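Local coordinates for G-protein alpha subunit Galpha7 (Naegleria fowleri, PDB 6NE6) that probably binds and hydrolyses guanine nucleotides as the alpha subunit of a heterotrimeric G protein, switching signalling on and off, at residues M9-L14 with L163-F168; I25-R30 with N35-E40; L138-K143 with E150-R155. All blocks are in the same frame, centred on the assembly; numbering follows the deposited sequence.

Contact 1 of 3, residues M9-L14 with L163-F168; sequences MKKILL and LIEQPF
Two torsions bring Lys11 and Glu165 together: in each residue CG stands anti to the carbonyl carbon, chi1 -56° in Lys11 and -68° in Glu165, and both chains then run out extended. The meeting takes place in the mixed sheet of the Ras-like, P-loop GTPase domain, where strand 10-16 and edge strand 163-170 are separated by strand 173-180. The separation shows in the backbones, whose closest pair of CA atoms, those of Lys11 and Pro167, are 8.4 Å apart, so side chains must span the intervening strand. Lys11 NZ does so by a salt bridge of 2.9 Å to Glu165 OE2, approaching the syn lone pair, on the side of the other carboxylate oxygen. The ammonium is also held by the backbone oxygens of Ile191 and Phe194, while Glu165 OE1 accepts from the backbone N of Ile191. Both ends of the ion pair are thus tied to the loop that follows strand 173-180, and this fixes the rotation of the carboxylate. Cys176 of the middle strand touches both Lys11 and Glu165.

The second bridge is apolar. Met9 begins extended, with CG anti to the backbone N (chi1 171°), and bends only at its last torsion, which swings the methyl toward the edge strand. Ile191 touches both Met9 and Pro167 as well, closing this patch from the loop side. The two side chains make a single, fairly loose contact, Met9 CE lying 4.0 Å from Pro167 CB.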
# COMPACT_ATOMS: atom_id res chain seq x y z
N MET A 9 17.38 20.40 -7.74
CA MET A 9 16.16 19.61 -7.84
C MET A 9 15.59 19.37 -6.45
O MET A 9 16.32 18.94 -5.55
CB MET A 9 16.44 18.28 -8.54
CG MET A 9 15.26 17.32 -8.49
SD MET A 9 15.64 15.82 -9.44
CE MET A 9 15.40 16.44 -11.10
N LYS A 10 14.30 19.64 -6.27
CA LYS A 10 13.66 19.44 -4.97
C LYS A 10 13.22 17.99 -4.85
O LYS A 10 12.27 17.56 -5.52
CB LYS A 10 12.50 20.42 -4.79
CG LYS A 10 12.95 21.88 -4.86
CD LYS A 10 11.93 22.82 -4.26
CE LYS A 10 12.04 22.87 -2.74
NZ LYS A 10 13.22 23.63 -2.24
N LYS A 11 13.88 17.23 -3.98
CA LYS A 11 13.61 15.81 -3.87
C LYS A 11 12.63 15.55 -2.72
O LYS A 11 12.79 16.10 -1.62
CB LYS A 11 14.89 15.00 -3.67
CG LYS A 11 15.92 15.24 -4.78
CD LYS A 11 16.80 14.01 -4.99
CE LYS A 11 17.59 14.11 -6.30
NZ LYS A 11 18.52 12.96 -6.43
N ILE A 12 11.66 14.70 -3.00
CA ILE A 12 10.58 14.37 -2.07
C ILE A 12 10.69 12.89 -1.77
O ILE A 12 10.55 12.05 -2.68
CB ILE A 12 9.21 14.70 -2.67
CG1 ILE A 12 9.16 16.18 -3.06
CG2 ILE A 12 8.09 14.31 -1.72
CD1 ILE A 12 7.88 16.53 -3.78
N LEU A 13 10.95 12.56 -0.51
CA LEU A 13 11.19 11.18 -0.08
C LEU A 13 9.91 10.58 0.47
O LEU A 13 9.30 11.14 1.39
CB LEU A 13 12.27 11.13 1.00
CG LEU A 13 12.56 9.77 1.65
CD1 LEU A 13 13.09 8.78 0.62
CD2 LEU A 13 13.57 9.94 2.81
N LEU A 14 9.54 9.41 -0.04
CA LEU A 14 8.42 8.65 0.51
C LEU A 14 8.91 7.81 1.68
O LEU A 14 9.89 7.07 1.55
CB LEU A 14 7.81 7.75 -0.57
CG LEU A 14 7.04 8.44 -1.69
CD1 LEU A 14 6.81 7.46 -2.83
CD2 LEU A 14 5.69 8.96 -1.16
N LEU A 163 17.04 1.90 -5.19
CA LEU A 163 16.61 3.28 -5.36
C LEU A 163 15.75 3.41 -6.61
O LEU A 163 16.12 2.90 -7.67
CB LEU A 163 17.82 4.21 -5.46
CG LEU A 163 17.52 5.62 -5.95
CD1 LEU A 163 16.86 6.42 -4.83
CD2 LEU A 163 18.78 6.31 -6.45
N ILE A 164 14.62 4.10 -6.49
CA ILE A 164 13.86 4.53 -7.66
C ILE A 164 13.46 5.99 -7.47
O ILE A 164 13.09 6.42 -6.37
CB ILE A 164 12.64 3.64 -7.96
CG1 ILE A 164 11.99 3.13 -6.67
CG2 ILE A 164 13.04 2.49 -8.85
CD1 ILE A 164 10.76 2.25 -6.89
N GLU A 165 13.56 6.74 -8.54
CA GLU A 165 13.28 8.17 -8.56
C GLU A 165 12.37 8.47 -9.74
O GLU A 165 12.56 7.92 -10.83
CB GLU A 165 14.58 8.96 -8.69
CG GLU A 165 15.48 8.88 -7.48
CD GLU A 165 16.63 9.86 -7.58
OE1 GLU A 165 17.61 9.54 -8.28
OE2 GLU A 165 16.54 10.95 -6.99
N GLN A 166 11.40 9.34 -9.53
CA GLN A 166 10.57 9.86 -10.62
C GLN A 166 10.74 11.36 -10.67
O GLN A 166 10.12 12.08 -9.86
CB GLN A 166 9.09 9.50 -10.41
CG GLN A 166 8.18 10.09 -11.49
CD GLN A 166 8.55 9.58 -12.87
OE1 GLN A 166 8.44 8.40 -13.15
NE2 GLN A 166 9.02 10.48 -13.73
N PRO A 167 11.53 11.89 -11.60
CA PRO A 167 11.68 13.34 -11.71
C PRO A 167 10.52 13.94 -12.50
O PRO A 167 9.86 13.27 -13.30
CB PRO A 167 13.00 13.52 -12.46
CG PRO A 167 13.04 12.29 -13.36
CD PRO A 167 12.41 11.17 -12.55
N PHE A 168 10.28 15.22 -12.25
CA PHE A 168 9.22 15.93 -12.94
C PHE A 168 9.45 17.42 -12.74
O PHE A 168 10.23 17.84 -11.89
CB PHE A 168 7.83 15.53 -12.43
CG PHE A 168 7.58 15.82 -10.98
CD1 PHE A 168 6.89 16.97 -10.58
CD2 PHE A 168 8.00 14.93 -9.99
CE1 PHE A 168 6.63 17.22 -9.23
CE2 PHE A 168 7.75 15.18 -8.64
CZ PHE A 168 7.06 16.33 -8.26

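Contact 2 of 3, residues I25-R30 with N35-E40; sequences IFKQMR and NGFTTE. With EDO (1,2-ethanediol), chain I.
Arg30 lays its guanidinium edge against the backbone oxygen of Asn35 while the Phe37 ring stands over one guanidinium face. This joins helix 22-32, which follows the P-loop-like sequence of the GTPase domain, to the linker entering helix 39-66, the long first helix of the helical domain in G-alpha proteins. The grip is side-on: Arg30 NE reaches Asn35 O at 2.8 Å, nearly along the C=O axis, and Arg30 NH2 reaches the same oxygen at 3.0 Å from above the carbonyl plane. Both bonds lie close to the guanidinium plane, and a bend at chi3 (53°) turns that edge toward the linker. Arg30 NH2 also makes a weak bond to Gly36 O, and NH1 has a salt bridge to Glu41, so the group is fixed from several directions.

Phe37 does not stack flat on this cation. Its ring is inclined 69° to the guanidinium plane, and it presents the CD1-CE1 edge, with CD1 standing 3.6 Å above that plane and offset toward its rim. Farther round the same ring, Phe37 CZ comes within 4.0 Å of Lys27 CB, where the two side chains cross at about a right angle. Lys27 meets the ring with the base of its chain, while its NZ is bonded to the backbone oxygen of Val153.

The backbone adds its own tie, Asn35 N donating to Arg30 O. The Asn35 amide, inclined 42° to the guanidinium, sends ND2 to Gln166 of strand 163-170. On the linker backbone, a 1,2-ethanediol, probably from the crystallisation liquor, accepts through O1 the N-H of Gly36, with Gly36 N 2.8 Å from that oxygen.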
# COMPACT_ATOMS: atom_id res chain seq x y z
N ILE A 25 1.73 5.27 -4.39
CA ILE A 25 1.97 6.66 -4.75
C ILE A 25 3.06 6.74 -5.81
O ILE A 25 2.93 7.48 -6.79
CB ILE A 25 2.35 7.48 -3.51
CG1 ILE A 25 1.16 7.52 -2.55
CG2 ILE A 25 2.75 8.88 -3.92
CD1 ILE A 25 1.41 8.34 -1.30
N PHE A 26 4.17 6.01 -5.60
CA PHE A 26 5.27 6.10 -6.54
C PHE A 26 4.86 5.57 -7.91
O PHE A 26 5.17 6.17 -8.94
CB PHE A 26 6.51 5.34 -6.04
CG PHE A 26 7.72 5.54 -6.93
CD1 PHE A 26 8.54 6.63 -6.74
CD2 PHE A 26 7.99 4.67 -7.97
CE1 PHE A 26 9.64 6.85 -7.57
CE2 PHE A 26 9.09 4.88 -8.80
CZ PHE A 26 9.91 5.98 -8.59
N LYS A 27 4.16 4.44 -7.94
CA LYS A 27 3.77 3.86 -9.23
C LYS A 27 2.77 4.75 -9.96
O LYS A 27 2.82 4.87 -11.19
CB LYS A 27 3.22 2.45 -9.03
CG LYS A 27 4.30 1.43 -8.71
CD LYS A 27 3.72 0.03 -8.50
CE LYS A 27 2.85 -0.05 -7.24
NZ LYS A 27 2.63 -1.48 -6.83
N GLN A 28 1.87 5.40 -9.22
CA GLN A 28 0.96 6.34 -9.86
C GLN A 28 1.71 7.54 -10.42
O GLN A 28 1.38 8.04 -11.50
CB GLN A 28 -0.11 6.81 -8.87
CG GLN A 28 -1.07 5.72 -8.47
CD GLN A 28 -2.14 5.42 -9.51
OE1 GLN A 28 -1.86 5.29 -10.71
NE2 GLN A 28 -3.39 5.30 -9.06
N MET A 29 2.74 8.00 -9.69
CA MET A 29 3.55 9.11 -10.19
C MET A 29 4.25 8.73 -11.49
O MET A 29 4.34 9.54 -12.42
CB MET A 29 4.56 9.55 -9.14
CG MET A 29 4.00 10.51 -8.08
SD MET A 29 3.65 12.15 -8.74
CE MET A 29 5.30 12.87 -8.73
N ARG A 30 4.75 7.49 -11.57
CA ARG A 30 5.31 7.01 -12.84
C ARG A 30 4.29 7.15 -13.97
O ARG A 30 4.64 7.59 -15.07
CB ARG A 30 5.75 5.54 -12.71
CG ARG A 30 7.04 5.34 -11.91
CD ARG A 30 7.57 3.90 -12.06
NE ARG A 30 7.70 3.51 -13.47
CZ ARG A 30 8.09 2.30 -13.88
NH1 ARG A 30 8.41 1.36 -13.00
NH2 ARG A 30 8.16 2.04 -15.17
N ASN A 35 5.90 7.49 -17.56
CA ASN A 35 7.01 6.59 -17.29
C ASN A 35 6.46 5.23 -16.88
O ASN A 35 6.84 4.65 -15.85
CB ASN A 35 7.90 7.20 -16.22
CG ASN A 35 9.19 6.43 -15.99
OD1 ASN A 35 9.69 5.73 -16.89
ND2 ASN A 35 9.76 6.57 -14.80
N GLY A 36 5.55 4.71 -17.70
CA GLY A 36 4.77 3.53 -17.38
C GLY A 36 5.55 2.24 -17.53
O GLY A 36 6.75 2.20 -17.78
N PHE A 37 4.82 1.14 -17.37
CA PHE A 37 5.46 -0.16 -17.23
C PHE A 37 5.76 -0.77 -18.59
O PHE A 37 4.90 -0.84 -19.46
CB PHE A 37 4.57 -1.06 -16.39
CG PHE A 37 4.15 -0.41 -15.12
CD1 PHE A 37 5.11 -0.02 -14.20
CD2 PHE A 37 2.82 -0.13 -14.86
CE1 PHE A 37 4.75 0.62 -13.01
CE2 PHE A 37 2.44 0.51 -13.67
CZ PHE A 37 3.40 0.88 -12.75
N THR A 38 7.01 -1.19 -18.76
CA THR A 38 7.47 -1.75 -20.01
C THR A 38 7.05 -3.21 -20.13
O THR A 38 6.60 -3.85 -19.17
CB THR A 38 8.98 -1.63 -20.11
OG1 THR A 38 9.59 -2.43 -19.09
CG2 THR A 38 9.40 -0.17 -19.93
N THR A 39 7.21 -3.76 -21.33
CA THR A 39 6.91 -5.17 -21.54
C THR A 39 7.79 -6.05 -20.67
O THR A 39 7.32 -7.04 -20.08
CB THR A 39 7.07 -5.51 -23.03
OG1 THR A 39 6.01 -4.88 -23.77
CG2 THR A 39 6.99 -7.00 -23.25
N GLU A 40 9.08 -5.71 -20.54
CA GLU A 40 9.96 -6.47 -19.66
C GLU A 40 9.49 -6.40 -18.22
O GLU A 40 9.42 -7.43 -17.53
CB GLU A 40 11.40 -5.95 -19.77
CG GLU A 40 12.41 -6.68 -18.87
CD GLU A 40 13.84 -6.19 -19.05
OE1 GLU A 40 14.08 -5.39 -19.98
OE2 GLU A 40 14.73 -6.61 -18.28
C1 EDO I . 4.25 6.06 -21.14
O1 EDO I . 3.98 5.72 -19.77
C2 EDO I . 5.59 5.45 -21.53
O2 EDO I . 5.59 4.06 -21.19

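Contact 3 of 3, residues L138-K143 with E150-R155; sequences LDRIGK and EEDVVR. With EDO (1,2-ethanediol), chain G.
Arg140 and Asp152 meet end-on in a two-pronged salt bridge, the tight part of a contact that buries just 98 Å² in all. Arg140 has CG anti to the backbone N (chi1 175°) and bends at chi3, which carries the guanidinium end to Asp152. Arg140 NH1 lies 2.8 Å from Asp152 OD2, and the bond is almost straight at 173°; Arg140 NH2 lies 2.9 Å from Asp152 OD1 and meets that oxygen on its syn lone pair. The guanidinium and carboxylate planes differ by 27°, a near-coplanar setting that lets both nitrogens face both oxygens. Each carboxylate oxygen has a further partner, Tyr133 OH at OD1 and Tyr146 OH at OD2, so the carboxylate is held against rotation and its buried charge is probably well compensated.

The rest of the contact is much slacker: Ile141 CG1 comes only within 4.2 Å of Asp152 OD2, and the same carbon sits over one face of the Arg140 guanidinium, offset toward its rim. The nearest CA atoms, those of Ile141 and Asp152, are 9.2 Å apart, so side chains bridge the backbones.

On the exposed flank, Arg155 NE lies 3.1 Å from Glu151 OE2, a salt bridge within the segment. Away from Asp152, a 1,2-ethanediol, probably from the crystallisation liquor, donates to Leu138 O.

Ile141 and Asp152 also touch helix 39-66, placing this bridge between short helices packed on the long central helix characteristic of the G-alpha helical domain.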
# COMPACT_ATOMS: atom_id res chain seq x y z
N LEU A 138 -10.02 -12.93 -12.55
CA LEU A 138 -9.31 -14.14 -12.95
C LEU A 138 -9.65 -14.60 -14.36
O LEU A 138 -8.86 -15.35 -14.95
CB LEU A 138 -9.57 -15.25 -11.94
CG LEU A 138 -8.67 -15.26 -10.70
CD1 LEU A 138 -9.17 -16.29 -9.69
CD2 LEU A 138 -7.22 -15.55 -11.09
N ASP A 139 -10.79 -14.18 -14.94
CA ASP A 139 -11.06 -14.54 -16.33
C ASP A 139 -9.97 -14.02 -17.25
O ASP A 139 -9.54 -14.72 -18.17
CB ASP A 139 -12.43 -14.00 -16.76
CG ASP A 139 -13.58 -14.79 -16.17
OD1 ASP A 139 -13.40 -16.00 -15.91
OD2 ASP A 139 -14.66 -14.20 -15.96
N ARG A 140 -9.50 -12.79 -17.00
CA ARG A 140 -8.41 -12.21 -17.77
C ARG A 140 -7.05 -12.71 -17.28
O ARG A 140 -6.17 -13.05 -18.09
CB ARG A 140 -8.49 -10.68 -17.70
CG ARG A 140 -7.34 -9.91 -18.35
CD ARG A 140 -7.54 -8.37 -18.23
NE ARG A 140 -7.77 -7.94 -16.85
CZ ARG A 140 -6.79 -7.71 -15.97
NH1 ARG A 140 -5.53 -7.85 -16.35
NH2 ARG A 140 -7.07 -7.35 -14.72
N ILE A 141 -6.85 -12.72 -15.96
CA ILE A 141 -5.52 -13.01 -15.39
C ILE A 141 -5.15 -14.48 -15.55
O ILE A 141 -3.97 -14.82 -15.64
CB ILE A 141 -5.49 -12.56 -13.92
CG1 ILE A 141 -5.66 -11.04 -13.81
CG2 ILE A 141 -4.20 -13.04 -13.21
CD1 ILE A 141 -5.80 -10.57 -12.36
N GLY A 142 -6.14 -15.37 -15.56
CA GLY A 142 -5.90 -16.80 -15.71
C GLY A 142 -5.66 -17.28 -17.11
O GLY A 142 -5.37 -18.47 -17.31
N LYS A 143 -5.76 -16.40 -18.10
CA LYS A 143 -5.54 -16.81 -19.48
C LYS A 143 -4.07 -17.16 -19.72
O LYS A 143 -3.16 -16.57 -19.13
CB LYS A 143 -5.94 -15.69 -20.44
CG LYS A 143 -7.40 -15.30 -20.42
CD LYS A 143 -8.23 -16.24 -21.26
CE LYS A 143 -9.61 -15.65 -21.52
NZ LYS A 143 -10.45 -16.62 -22.29
N GLU A 150 -1.67 -2.29 -16.58
CA GLU A 150 -1.24 -1.16 -15.78
C GLU A 150 -1.83 -1.22 -14.37
O GLU A 150 -1.10 -1.12 -13.37
CB GLU A 150 -1.66 0.12 -16.50
CG GLU A 150 -0.96 1.36 -16.10
CD GLU A 150 -1.29 2.47 -17.07
OE1 GLU A 150 -2.36 3.09 -16.92
OE2 GLU A 150 -0.49 2.69 -18.01
N GLU A 151 -3.15 -1.42 -14.27
CA GLU A 151 -3.78 -1.45 -12.96
C GLU A 151 -3.33 -2.67 -12.15
O GLU A 151 -3.15 -2.57 -10.93
CB GLU A 151 -5.31 -1.43 -13.11
CG GLU A 151 -6.04 -1.43 -11.78
CD GLU A 151 -7.54 -1.26 -11.92
OE1 GLU A 151 -8.03 -1.30 -13.07
OE2 GLU A 151 -8.22 -1.09 -10.88
N ASP A 152 -3.12 -3.81 -12.82
CA ASP A 152 -2.57 -4.98 -12.12
C ASP A 152 -1.27 -4.64 -11.41
O ASP A 152 -1.05 -5.08 -10.27
CB ASP A 152 -2.30 -6.12 -13.10
CG ASP A 152 -3.56 -6.74 -13.68
OD1 ASP A 152 -4.71 -6.42 -13.25
OD2 ASP A 152 -3.39 -7.57 -14.59
N VAL A 153 -0.40 -3.88 -12.06
CA VAL A 153 0.92 -3.58 -11.49
C VAL A 153 0.79 -2.59 -10.34
O VAL A 153 1.43 -2.75 -9.29
CB VAL A 153 1.87 -3.06 -12.58
CG1 VAL A 153 3.21 -2.60 -11.95
CG2 VAL A 153 2.13 -4.13 -13.65
N VAL A 154 -0.02 -1.55 -10.51
CA VAL A 154 -0.24 -0.56 -9.46
C VAL A 154 -0.74 -1.24 -8.19
O VAL A 154 -0.36 -0.87 -7.08
CB VAL A 154 -1.21 0.52 -9.95
CG1 VAL A 154 -1.63 1.47 -8.82
CG2 VAL A 154 -0.59 1.31 -11.11
N ARG A 155 -1.59 -2.25 -8.34
CA ARG A 155 -2.19 -2.91 -7.19
C ARG A 155 -1.30 -3.99 -6.57
O ARG A 155 -1.65 -4.51 -5.50
CB ARG A 155 -3.53 -3.52 -7.60
CG ARG A 155 -4.61 -2.48 -7.80
CD ARG A 155 -5.94 -3.15 -7.98
NE ARG A 155 -7.04 -2.22 -8.19
CZ ARG A 155 -7.90 -1.84 -7.25
NH1 ARG A 155 -7.80 -2.31 -6.02
NH2 ARG A 155 -8.89 -1.01 -7.56
C1 EDO G . -11.57 -18.84 -14.62
O1 EDO G . -12.08 -20.18 -14.61
C2 EDO G . -10.10 -18.82 -14.18
O2 EDO G . -9.28 -18.20 -15.19

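Overall arrangement
Contacts 2 and 3 come in series along the chain, and both are nested inside the loop that contact 1 closes. Contact 1 lies in the sheet of the GTPase domain, contact 3 beside helix 39-66, and contact 2 between them, its centre about 14 Å from that of contact 1 and about 15 Å from that of contact 3. Contact 2 packs against both neighbours: Met29 CE lies 3.4 Å from Phe168 CE2 of contact 1, and Phe37 CZ lies 3.6 Å from Val153 CG1 of contact 3. Contacts 1 and 3 do not touch, with centres about 28 Å apart. The three thus trace a path from the sheet, through helix 22-32, to the helical insertion expected of a G-alpha subunit.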